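Local coordinates for N-terminal domain of PorA (28-171) (Porphyromonas gingivalis ATCC 33277, PDB 6KJK), which probably influences PorXY-SigP signalling of the type IX secretion system as a secreted cargo protein, of which this is the N-terminal domain, at residues I13-N16 and N17-V20. Numbering follows the deposited sequence.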
loop_
_atom_site.group_PDB
_atom_site.type_symbol
_atom_site.label_atom_id
_atom_site.label_comp_id
_atom_site.label_asym_id
_atom_site.label_seq_id
_atom_site.Cartn_x
_atom_site.Cartn_y
_atom_site.Cartn_z
ATOM N N ILE A 13 -4.512 4.314 -14.059
ATOM C CA ILE A 13 -5.449 4.535 -12.963
ATOM C C ILE A 13 -6.129 3.208 -12.637
ATOM O O ILE A 13 -6.701 2.557 -13.519
ATOM C CB ILE A 13 -6.484 5.591 -13.377
ATOM C CG1 ILE A 13 -5.831 6.944 -13.599
ATOM C CG2 ILE A 13 -7.633 5.643 -12.376
ATOM C CD1 ILE A 13 -6.816 7.976 -14.220
ATOM N N LEU A 14 -6.063 2.777 -11.386
ATOM C CA LEU A 14 -6.713 1.533 -11.000
ATOM C C LEU A 14 -8.210 1.721 -10.838
ATOM O O LEU A 14 -8.695 2.729 -10.333
ATOM C CB LEU A 14 -6.179 1.062 -9.658
ATOM C CG LEU A 14 -4.688 0.749 -9.561
ATOM C CD1 LEU A 14 -4.339 0.223 -8.157
ATOM C CD2 LEU A 14 -4.176 -0.161 -10.659
ATOM N N GLU A 15 -8.956 0.696 -11.238
ATOM C CA GLU A 15 -10.339 0.669 -10.789
ATOM C C GLU A 15 -10.374 0.548 -9.265
ATOM O O GLU A 15 -9.454 0.005 -8.654
ATOM C CB GLU A 15 -11.147 -0.406 -11.550
ATOM C CG GLU A 15 -10.914 -1.849 -11.195
ATOM C CD GLU A 15 -11.869 -2.808 -11.962
ATOM O OE1 GLU A 15 -12.277 -2.530 -13.120
ATOM O OE2 GLU A 15 -12.228 -3.845 -11.375
ATOM N N ASN A 16 -11.421 1.100 -8.647
ATOM C CA ASN A 16 -11.516 0.991 -7.200
ATOM C C ASN A 16 -11.593 -0.471 -6.798
ATOM O O ASN A 16 -12.132 -1.301 -7.533
ATOM C CB ASN A 16 -12.727 1.721 -6.657
ATOM C CG ASN A 16 -12.599 1.986 -5.180
ATOM O OD1 ASN A 16 -11.500 2.258 -4.702
ATOM N ND2 ASN A 16 -13.709 1.939 -4.453
ATOM N N ASN A 17 -10.989 -0.796 -5.654
ATOM C CA ASN A 17 -10.907 -2.147 -5.107
ATOM C C ASN A 17 -10.084 -3.087 -5.958
ATOM O O ASN A 17 -10.179 -4.314 -5.796
ATOM C CB ASN A 17 -12.286 -2.754 -4.827
ATOM C CG ASN A 17 -13.049 -1.974 -3.807
ATOM O OD1 ASN A 17 -12.610 -1.835 -2.663
ATOM N ND2 ASN A 17 -14.180 -1.418 -4.216
ATOM N N ALA A 18 -9.273 -2.554 -6.878
ATOM C CA ALA A 18 -8.431 -3.386 -7.709
ATOM C C ALA A 18 -7.489 -4.225 -6.847
ATOM O O ALA A 18 -7.147 -3.861 -5.713
ATOM C CB ALA A 18 -7.575 -2.516 -8.644
ATOM N N THR A 19 -7.003 -5.308 -7.428
ATOM C CA THR A 19 -5.975 -6.137 -6.819
ATOM C C THR A 19 -4.715 -6.083 -7.672
ATOM O O THR A 19 -4.779 -6.238 -8.901
ATOM C CB THR A 19 -6.442 -7.583 -6.623
ATOM O OG1 THR A 19 -7.569 -7.577 -5.739
ATOM C CG2 THR A 19 -5.327 -8.422 -6.021
ATOM N N VAL A 20 -3.590 -5.804 -7.033
ATOM C CA VAL A 20 -2.287 -5.655 -7.661
ATOM C C VAL A 20 -1.381 -6.729 -7.095
ATOM O O VAL A 20 -1.188 -6.804 -5.865
ATOM C CB VAL A 20 -1.682 -4.267 -7.384
ATOM C CG1 VAL A 20 -0.235 -4.212 -7.899
ATOM C CG2 VAL A 20 -2.508 -3.183 -8.061
HETATM O O HOH W 1 -15.399 -1.709 -7.150
#
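Ala18 N donates to Glu15 O at 3.1 Å and closes a type II beta turn over Asn16 and Asn17, the latter taking the positive phi (66°) that the third position of this class requires. The bond is bent: the N-H...O angle is 139°, and the donor stands above the carbonyl plane. Beside the turn, Leu14 makes two apolar contacts with the following strand. Leu14 CB lies 4.0 Å from Ala18 CB, and farther out Leu14 CD1 meets Val20 CG2 at 3.9 Å, the two side chains crossing at about a right angle. Leu14 CG sits anti to its own carbonyl carbon, and from there the extended branch carries CD1 to the valine. Leu14 also touches Ile7, Val9 and Val127. At the corner, the two asparagine amides are inclined by 40°, with Asn16 ND2 and Asn17 ND2, both donors, 3.4 Å apart without bonding. Asn17 ND2 donates to a water at 3.2 Å, which donates a weak bond to Asn16 O, while Asn16 OD1 accepts from Thr126 N. Asparagine with positive phi suits a type II turn, which here carries the chain from strand 12-13 of the antiparallel sheet to strand 18-22, an outermost strand of the mixed sheet.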